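Local coordinates for protein processed glycerol phosphate lipoteichoic acid synthase 2 (Bacillus subtilis, PDB 2W8D) that belongs to the sulfatase family of the alkaline phosphatase clan, with an alpha/beta fold that holds a magnesium ion, at residues K170-L182 with Y230-L242. Residues are numbered along the deposited sequence; the frame is centred on the assembly and turned at random.
Sequences KDKPFFKESMPLL and YLDQSIEQFFNDL
Two near-parallel helices, 171-182 and 230-242, pack side by side in the alpha/beta sulfatase fold. They lie on one side of the central sheet, helix 171-182 against strand 189-194 and helix 230-242 mainly against strand 251-257. Their segment axes come within 9.0 Å and run 14° apart. Phe175 is a knob in the hole formed by Ser234, Ile235, Gln237 and Phe238. Its ring makes an offset stack with the Phe238 ring, with centroids 4.5 Å apart and planes at 25°. Phe238 CB also lies over the Phe175 ring in a CH-pi contact, and Phe174 CE2 lies over the opposite face. Ile235 CD1 meets Phe175 CE2 at 3.9 Å. The Phe238 CG is anti to the backbone N (chi1 -171°), which turns the ring toward Met179, a selenomethionine. Met179 SE sits at the edge of that ring, 3.7 Å from Phe238 CE1, in a Met-aromatic contact. Its CE reaches on to Leu242 CD2.

The first turn of helix 171-182 is held by polar groups. Lys172 N donates to Tyr230 OH at 3.1 Å. The extended Lys172 chain then runs obliquely past the tyrosine ring, and NZ bonds Gln233 OE1 from above its carbonyl plane. Asp171 CB packs on Ser234 OG at 3.3 Å, and Asp171 OD1 accepts from Leu196 N. Gln237 NE2 gives a weak bond to Lys172 O, already the acceptor of Lys176 N within its own helix. At the more exposed border, the Lys176 chain bends at chi2 and chi4 to bring NZ within 2.8 Å of Asp241 OD2, a salt bridge on the syn lone pair of that oxygen.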
ATOM      1  N   LYS A 170     -11.550  -5.619 -15.862  1.00 21.36           N
ATOM      2  CA  LYS A 170     -10.143  -5.881 -16.124  1.00 20.34           C
ATOM      3  C   LYS A 170      -9.338  -4.571 -16.101  1.00 19.59           C
ATOM      4  O   LYS A 170      -9.837  -3.535 -16.535  1.00 20.72           O
ATOM      5  CB  LYS A 170     -10.006  -6.551 -17.484  1.00 20.36           C
ATOM      6  CG  LYS A 170     -10.552  -7.964 -17.529  1.00 20.22           C
ATOM      7  CD  LYS A 170     -10.530  -8.490 -18.945  1.00 22.83           C
ATOM      8  CE  LYS A 170     -11.002  -9.926 -19.035  1.00 23.06           C
ATOM      9  NZ  LYS A 170     -11.339 -10.219 -20.466  1.00 24.67           N
ATOM     10  N   ASP A 171      -8.102  -4.621 -15.619  1.00 18.27           N
ATOM     11  CA  ASP A 171      -7.234  -3.453 -15.513  1.00 17.38           C
ATOM     12  C   ASP A 171      -7.021  -2.624 -16.814  1.00 17.37           C
ATOM     13  O   ASP A 171      -7.115  -1.416 -16.759  1.00 17.91           O
ATOM     14  CB  ASP A 171      -5.894  -3.852 -14.894  1.00 17.29           C
ATOM     15  CG  ASP A 171      -6.035  -4.423 -13.484  1.00 19.98           C
ATOM     16  OD1 ASP A 171      -7.137  -4.322 -12.873  1.00 22.50           O
ATOM     17  OD2 ASP A 171      -5.035  -4.991 -12.975  1.00 22.09           O
ATOM     18  N   LYS A 172      -6.736  -3.251 -17.957  1.00 16.64           N
ATOM     19  CA  LYS A 172      -6.536  -2.499 -19.218  1.00 17.75           C
ATOM     20  C   LYS A 172      -7.680  -1.552 -19.597  1.00 17.19           C
ATOM     21  O   LYS A 172      -7.426  -0.367 -19.727  1.00 17.42           O
ATOM     22  CB  LYS A 172      -6.123  -3.381 -20.407  1.00 17.72           C
ATOM     23  CG  LYS A 172      -4.644  -3.822 -20.363  1.00 19.65           C
ATOM     24  CD  LYS A 172      -4.263  -4.603 -21.602  1.00 20.88           C
ATOM     25  CE  LYS A 172      -2.938  -5.311 -21.431  1.00 22.98           C
ATOM     26  NZ  LYS A 172      -2.736  -6.353 -22.513  1.00 27.30           N
ATOM     27  N   PRO A 173      -8.934  -2.049 -19.722  1.00 16.78           N
ATOM     28  CA  PRO A 173     -10.045  -1.097 -19.961  1.00 17.06           C
ATOM     29  C   PRO A 173     -10.399  -0.225 -18.748  1.00 17.23           C
ATOM     30  O   PRO A 173     -10.885   0.888 -18.913  1.00 16.74           O
ATOM     31  CB  PRO A 173     -11.228  -1.995 -20.341  1.00 16.52           C
ATOM     32  CG  PRO A 173     -10.863  -3.344 -19.813  1.00 17.14           C
ATOM     33  CD  PRO A 173      -9.374  -3.447 -19.851  1.00 16.41           C
ATOM     34  N   PHE A 174     -10.155  -0.720 -17.536  1.00 17.93           N
ATOM     35  CA  PHE A 174     -10.394   0.093 -16.351  1.00 17.66           C
ATOM     36  C   PHE A 174      -9.509   1.341 -16.414  1.00 17.89           C
ATOM     37  O   PHE A 174      -9.996   2.443 -16.234  1.00 18.75           O
ATOM     38  CB  PHE A 174     -10.179  -0.719 -15.067  1.00 17.57           C
ATOM     39  CG  PHE A 174      -9.865   0.110 -13.872  1.00 15.88           C
ATOM     40  CD1 PHE A 174     -10.850   0.837 -13.238  1.00 15.23           C
ATOM     41  CD2 PHE A 174      -8.567   0.168 -13.382  1.00 15.60           C
ATOM     42  CE1 PHE A 174     -10.553   1.607 -12.121  1.00 15.56           C
ATOM     43  CE2 PHE A 174      -8.264   0.941 -12.270  1.00 14.56           C
ATOM     44  CZ  PHE A 174      -9.261   1.658 -11.641  1.00 13.72           C
ATOM     45  N   PHE A 175      -8.226   1.176 -16.715  1.00 18.25           N
ATOM     46  CA  PHE A 175      -7.342   2.338 -16.872  1.00 18.38           C
ATOM     47  C   PHE A 175      -7.658   3.276 -18.048  1.00 19.05           C
ATOM     48  O   PHE A 175      -7.515   4.490 -17.905  1.00 19.40           O
ATOM     49  CB  PHE A 175      -5.878   1.931 -16.897  1.00 17.48           C
ATOM     50  CG  PHE A 175      -5.313   1.610 -15.553  1.00 16.42           C
ATOM     51  CD1 PHE A 175      -5.334   2.550 -14.533  1.00 15.08           C
ATOM     52  CD2 PHE A 175      -4.723   0.352 -15.307  1.00 13.53           C
ATOM     53  CE1 PHE A 175      -4.786   2.249 -13.292  1.00 15.93           C
ATOM     54  CE2 PHE A 175      -4.176   0.058 -14.103  1.00 12.84           C
ATOM     55  CZ  PHE A 175      -4.217   0.986 -13.068  1.00 14.61           C
ATOM     56  N   LYS A 176      -8.090   2.739 -19.189  1.00 19.74           N
ATOM     57  CA  LYS A 176      -8.472   3.570 -20.317  1.00 20.82           C
ATOM     58  C   LYS A 176      -9.624   4.503 -19.972  1.00 20.96           C
ATOM     59  O   LYS A 176      -9.539   5.714 -20.169  1.00 20.40           O
ATOM     60  CB  LYS A 176      -8.922   2.694 -21.489  1.00 22.12           C
ATOM     61  CG  LYS A 176      -8.044   2.754 -22.736  1.00 24.20           C
ATOM     62  CD  LYS A 176      -7.839   4.170 -23.254  1.00 24.00           C
ATOM     63  CE  LYS A 176      -6.699   4.149 -24.284  1.00 27.18           C
ATOM     64  NZ  LYS A 176      -5.385   3.845 -23.650  1.00 22.89           N
ATOM     65  N   GLU A 177     -10.700   3.895 -19.474  1.00 21.46           N
ATOM     66  CA  GLU A 177     -11.944   4.563 -19.096  1.00 21.99           C
ATOM     67  C   GLU A 177     -11.803   5.570 -17.945  1.00 21.36           C
ATOM     68  O   GLU A 177     -12.533   6.569 -17.895  1.00 21.46           O
ATOM     69  CB  GLU A 177     -13.034   3.520 -18.818  1.00 22.17           C
ATOM     70  CG  GLU A 177     -13.754   3.100 -20.111  1.00 26.02           C
ATOM     71  CD  GLU A 177     -14.475   1.762 -20.005  1.00 29.67           C
ATOM     72  OE1 GLU A 177     -15.588   1.722 -19.444  1.00 31.18           O
ATOM     73  OE2 GLU A 177     -13.945   0.756 -20.524  1.00 30.71           O
ATOM     74  N   SER A 178     -10.835   5.328 -17.063  1.00 20.30           N
ATOM     75  CA  SER A 178     -10.539   6.261 -15.980  1.00 19.30           C
ATOM     76  C   SER A 178      -9.925   7.597 -16.426  1.00 19.00           C
ATOM     77  O   SER A 178     -10.044   8.586 -15.701  1.00 19.10           O
ATOM     78  CB  SER A 178      -9.642   5.612 -14.922  1.00 18.61           C
ATOM     79  OG  SER A 178     -10.247   4.458 -14.363  1.00 18.87           O
HETATM   80  N   MSE A 179      -9.288   7.637 -17.599  1.00 18.34           N
HETATM   81  CA  MSE A 179      -8.638   8.868 -18.088  1.00 18.48           C
HETATM   82  C   MSE A 179      -9.536  10.111 -18.109  1.00 17.74           C
HETATM   83  O   MSE A 179      -9.246  11.061 -17.379  1.00 17.19           O
HETATM   84  CB  MSE A 179      -7.901   8.666 -19.422  1.00 18.34           C
HETATM   85  CG  MSE A 179      -6.765   7.616 -19.369  1.00 22.28           C
HETATM   86 SE   MSE A 179      -5.681   7.495 -17.690  1.00 27.99          SE
HETATM   87  CE  MSE A 179      -4.629   9.142 -17.859  1.00 23.76           C
ATOM     88  N   PRO A 180     -10.645  10.102 -18.890  1.00 17.48           N
ATOM     89  CA  PRO A 180     -11.491  11.322 -18.894  1.00 17.20           C
ATOM     90  C   PRO A 180     -12.073  11.643 -17.524  1.00 16.57           C
ATOM     91  O   PRO A 180     -12.300  12.795 -17.195  1.00 15.90           O
ATOM     92  CB  PRO A 180     -12.622  10.998 -19.890  1.00 17.36           C
ATOM     93  CG  PRO A 180     -12.549   9.511 -20.113  1.00 18.24           C
ATOM     94  CD  PRO A 180     -11.128   9.089 -19.847  1.00 17.56           C
ATOM     95  N   LEU A 181     -12.294  10.622 -16.708  1.00 16.28           N
ATOM     96  CA  LEU A 181     -12.791  10.877 -15.387  1.00 15.39           C
ATOM     97  C   LEU A 181     -11.696  11.593 -14.596  1.00 16.15           C
ATOM     98  O   LEU A 181     -11.944  12.591 -13.935  1.00 17.23           O
ATOM     99  CB  LEU A 181     -13.248   9.577 -14.734  1.00 14.62           C
ATOM    100  CG  LEU A 181     -14.319   8.844 -15.548  1.00 12.91           C
ATOM    101  CD1 LEU A 181     -14.520   7.470 -14.964  1.00  9.27           C
ATOM    102  CD2 LEU A 181     -15.695   9.651 -15.648  1.00  7.58           C
ATOM    103  N   LEU A 182     -10.470  11.123 -14.711  1.00 16.60           N
ATOM    104  CA  LEU A 182      -9.369  11.718 -13.967  1.00 17.20           C
ATOM    105  C   LEU A 182      -9.036  13.135 -14.422  1.00 18.17           C
ATOM    106  O   LEU A 182      -8.693  13.981 -13.597  1.00 19.21           O
ATOM    107  CB  LEU A 182      -8.123  10.856 -14.088  1.00 16.08           C
ATOM    108  CG  LEU A 182      -6.912  11.416 -13.363  1.00 15.26           C
ATOM    109  CD1 LEU A 182      -7.093  11.262 -11.844  1.00 12.06           C
ATOM    110  CD2 LEU A 182      -5.675  10.702 -13.866  1.00 14.69           C
ATOM    111  N   TYR A 230       0.125  -9.253 -17.230  1.00 14.82           N
ATOM    112  CA  TYR A 230      -0.991  -8.418 -17.640  1.00 14.98           C
ATOM    113  C   TYR A 230      -1.086  -7.092 -16.821  1.00 15.72           C
ATOM    114  O   TYR A 230      -1.271  -5.988 -17.402  1.00 16.58           O
ATOM    115  CB  TYR A 230      -2.309  -9.225 -17.616  1.00 15.02           C
ATOM    116  CG  TYR A 230      -3.533  -8.416 -18.005  1.00 13.76           C
ATOM    117  CD1 TYR A 230      -3.929  -8.308 -19.342  1.00 13.97           C
ATOM    118  CD2 TYR A 230      -4.264  -7.719 -17.041  1.00 12.27           C
ATOM    119  CE1 TYR A 230      -5.036  -7.549 -19.702  1.00 12.91           C
ATOM    120  CE2 TYR A 230      -5.354  -6.971 -17.373  1.00 13.54           C
ATOM    121  CZ  TYR A 230      -5.728  -6.878 -18.715  1.00 13.34           C
ATOM    122  OH  TYR A 230      -6.806  -6.136 -19.045  1.00 13.78           O
ATOM    123  N   LEU A 231      -0.982  -7.203 -15.498  1.00 15.60           N
ATOM    124  CA  LEU A 231      -0.917  -6.046 -14.593  1.00 15.25           C
ATOM    125  C   LEU A 231       0.192  -5.072 -15.047  1.00 15.26           C
ATOM    126  O   LEU A 231      -0.025  -3.868 -15.133  1.00 14.86           O
ATOM    127  CB  LEU A 231      -0.666  -6.500 -13.139  1.00 13.44           C
ATOM    128  CG  LEU A 231      -0.650  -5.408 -12.049  1.00 14.10           C
ATOM    129  CD1 LEU A 231      -1.786  -4.371 -12.204  1.00 11.58           C
ATOM    130  CD2 LEU A 231      -0.717  -5.970 -10.631  1.00 11.85           C
ATOM    131  N   ASP A 232       1.360  -5.616 -15.342  1.00 15.08           N
ATOM    132  CA  ASP A 232       2.488  -4.812 -15.771  1.00 16.57           C
ATOM    133  C   ASP A 232       2.227  -4.025 -17.077  1.00 15.79           C
ATOM    134  O   ASP A 232       2.577  -2.866 -17.174  1.00 15.65           O
ATOM    135  CB  ASP A 232       3.711  -5.689 -15.931  1.00 16.79           C
ATOM    136  CG  ASP A 232       4.965  -4.897 -16.195  1.00 20.10           C
ATOM    137  OD1 ASP A 232       5.464  -4.313 -15.198  1.00 22.38           O
ATOM    138  OD2 ASP A 232       5.455  -4.880 -17.372  1.00 21.31           O
ATOM    139  N   GLN A 233       1.598  -4.649 -18.060  1.00 15.92           N
ATOM    140  CA  GLN A 233       1.171  -3.937 -19.271  1.00 16.26           C
ATOM    141  C   GLN A 233       0.165  -2.829 -18.993  1.00 16.24           C
ATOM    142  O   GLN A 233       0.220  -1.781 -19.625  1.00 17.93           O
ATOM    143  CB  GLN A 233       0.642  -4.921 -20.312  1.00 16.00           C
ATOM    144  CG  GLN A 233       1.726  -5.925 -20.756  1.00 17.46           C
ATOM    145  CD  GLN A 233       1.238  -6.979 -21.753  1.00 19.39           C
ATOM    146  OE1 GLN A 233       0.076  -7.396 -21.729  1.00 21.09           O
ATOM    147  NE2 GLN A 233       2.133  -7.412 -22.634  1.00 21.35           N
ATOM    148  N   SER A 234      -0.745  -3.059 -18.052  1.00 16.26           N
ATOM    149  CA  SER A 234      -1.749  -2.088 -17.647  1.00 16.18           C
ATOM    150  C   SER A 234      -1.112  -0.859 -17.033  1.00 15.55           C
ATOM    151  O   SER A 234      -1.574   0.237 -17.263  1.00 16.03           O
ATOM    152  CB  SER A 234      -2.700  -2.687 -16.596  1.00 17.45           C
ATOM    153  OG  SER A 234      -3.339  -3.872 -17.042  1.00 20.17           O
ATOM    154  N   ILE A 235      -0.072  -1.037 -16.223  1.00 15.14           N
ATOM    155  CA  ILE A 235       0.595   0.095 -15.580  1.00 14.24           C
ATOM    156  C   ILE A 235       1.333   0.906 -16.648  1.00 14.36           C
ATOM    157  O   ILE A 235       1.258   2.142 -16.658  1.00 13.44           O
ATOM    158  CB  ILE A 235       1.593  -0.341 -14.471  1.00 14.19           C
ATOM    159  CG1 ILE A 235       0.864  -1.081 -13.342  1.00 11.46           C
ATOM    160  CG2 ILE A 235       2.419   0.875 -13.966  1.00 12.25           C
ATOM    161  CD1 ILE A 235      -0.464  -0.427 -12.949  1.00 11.65           C
ATOM    162  N   GLU A 236       2.025   0.195 -17.535  1.00 14.03           N
ATOM    163  CA  GLU A 236       2.660   0.802 -18.724  1.00 14.70           C
ATOM    164  C   GLU A 236       1.684   1.678 -19.509  1.00 14.61           C
ATOM    165  O   GLU A 236       1.969   2.855 -19.765  1.00 14.69           O
ATOM    166  CB  GLU A 236       3.285  -0.273 -19.647  1.00 15.15           C
ATOM    167  CG  GLU A 236       3.790   0.291 -21.008  1.00 16.95           C
ATOM    168  CD  GLU A 236       4.431  -0.749 -21.927  1.00 20.29           C
ATOM    169  OE1 GLU A 236       4.149  -1.957 -21.814  1.00 20.67           O
ATOM    170  OE2 GLU A 236       5.214  -0.341 -22.812  1.00 24.70           O
ATOM    171  N   GLN A 237       0.523   1.129 -19.869  1.00 14.81           N
ATOM    172  CA  GLN A 237      -0.481   1.928 -20.604  1.00 14.76           C
ATOM    173  C   GLN A 237      -0.899   3.149 -19.769  1.00 14.57           C
ATOM    174  O   GLN A 237      -0.847   4.268 -20.249  1.00 15.92           O
ATOM    175  CB  GLN A 237      -1.682   1.069 -21.022  1.00 14.60           C
ATOM    176  CG  GLN A 237      -2.938   1.838 -21.428  1.00 14.61           C
ATOM    177  CD  GLN A 237      -4.218   1.187 -20.907  1.00 16.31           C
ATOM    178  OE1 GLN A 237      -4.434  -0.003 -21.119  1.00 18.06           O
ATOM    179  NE2 GLN A 237      -5.076   1.974 -20.214  1.00 14.61           N
ATOM    180  N   PHE A 238      -1.268   2.946 -18.517  1.00 14.40           N
ATOM    181  CA  PHE A 238      -1.595   4.060 -17.606  1.00 14.31           C
ATOM    182  C   PHE A 238      -0.534   5.175 -17.601  1.00 14.80           C
ATOM    183  O   PHE A 238      -0.868   6.366 -17.730  1.00 14.47           O
ATOM    184  CB  PHE A 238      -1.821   3.522 -16.196  1.00 13.73           C
ATOM    185  CG  PHE A 238      -2.362   4.522 -15.218  1.00 15.07           C
ATOM    186  CD1 PHE A 238      -3.469   5.340 -15.537  1.00 15.09           C
ATOM    187  CD2 PHE A 238      -1.831   4.588 -13.930  1.00 15.55           C
ATOM    188  CE1 PHE A 238      -4.010   6.244 -14.585  1.00 16.55           C
ATOM    189  CE2 PHE A 238      -2.376   5.487 -12.951  1.00 18.03           C
ATOM    190  CZ  PHE A 238      -3.476   6.318 -13.288  1.00 15.92           C
ATOM    191  N   PHE A 239       0.733   4.793 -17.455  1.00 15.69           N
ATOM    192  CA  PHE A 239       1.850   5.739 -17.538  1.00 16.88           C
ATOM    193  C   PHE A 239       1.939   6.437 -18.892  1.00 17.83           C
ATOM    194  O   PHE A 239       2.118   7.647 -18.933  1.00 18.89           O
ATOM    195  CB  PHE A 239       3.184   5.037 -17.243  1.00 17.34           C
ATOM    196  CG  PHE A 239       3.588   5.048 -15.789  1.00 15.99           C
ATOM    197  CD1 PHE A 239       2.732   4.606 -14.809  1.00 17.63           C
ATOM    198  CD2 PHE A 239       4.838   5.497 -15.420  1.00 14.83           C
ATOM    199  CE1 PHE A 239       3.125   4.603 -13.482  1.00 18.75           C
ATOM    200  CE2 PHE A 239       5.224   5.496 -14.088  1.00 16.24           C
ATOM    201  CZ  PHE A 239       4.400   5.045 -13.141  1.00 16.19           C
ATOM    202  N   ASN A 240       1.825   5.703 -20.001  1.00 18.74           N
ATOM    203  CA  ASN A 240       1.834   6.353 -21.325  1.00 19.79           C
ATOM    204  C   ASN A 240       0.752   7.424 -21.394  1.00 19.44           C
ATOM    205  O   ASN A 240       1.017   8.548 -21.784  1.00 19.72           O
ATOM    206  CB  ASN A 240       1.636   5.357 -22.475  1.00 20.22           C
ATOM    207  CG  ASN A 240       2.822   4.426 -22.672  1.00 23.94           C
ATOM    208  OD1 ASN A 240       3.994   4.806 -22.511  1.00 26.25           O
ATOM    209  ND2 ASN A 240       2.523   3.187 -23.038  1.00 28.23           N
ATOM    210  N   ASP A 241      -0.461   7.071 -20.982  1.00 19.98           N
ATOM    211  CA  ASP A 241      -1.589   8.023 -20.974  1.00 19.74           C
ATOM    212  C   ASP A 241      -1.405   9.186 -19.995  1.00 19.42           C
ATOM    213  O   ASP A 241      -1.786  10.302 -20.300  1.00 19.74           O
ATOM    214  CB  ASP A 241      -2.926   7.311 -20.755  1.00 19.98           C
ATOM    215  CG  ASP A 241      -3.351   6.453 -21.950  1.00 20.01           C
ATOM    216  OD1 ASP A 241      -2.780   6.599 -23.047  1.00 21.57           O
ATOM    217  OD2 ASP A 241      -4.268   5.617 -21.796  1.00 21.36           O
ATOM    218  N   LEU A 242      -0.794   8.949 -18.839  1.00 19.14           N
ATOM    219  CA  LEU A 242      -0.487  10.062 -17.937  1.00 19.33           C
ATOM    220  C   LEU A 242       0.508  11.082 -18.543  1.00 19.99           C
ATOM    221  O   LEU A 242       0.572  12.249 -18.127  1.00 19.01           O
ATOM    222  CB  LEU A 242       0.037   9.543 -16.607  1.00 19.68           C
ATOM    223  CG  LEU A 242      -0.954   8.836 -15.660  1.00 19.74           C
ATOM    224  CD1 LEU A 242      -0.252   8.348 -14.428  1.00 18.06           C
ATOM    225  CD2 LEU A 242      -2.072   9.772 -15.280  1.00 19.68           C
TER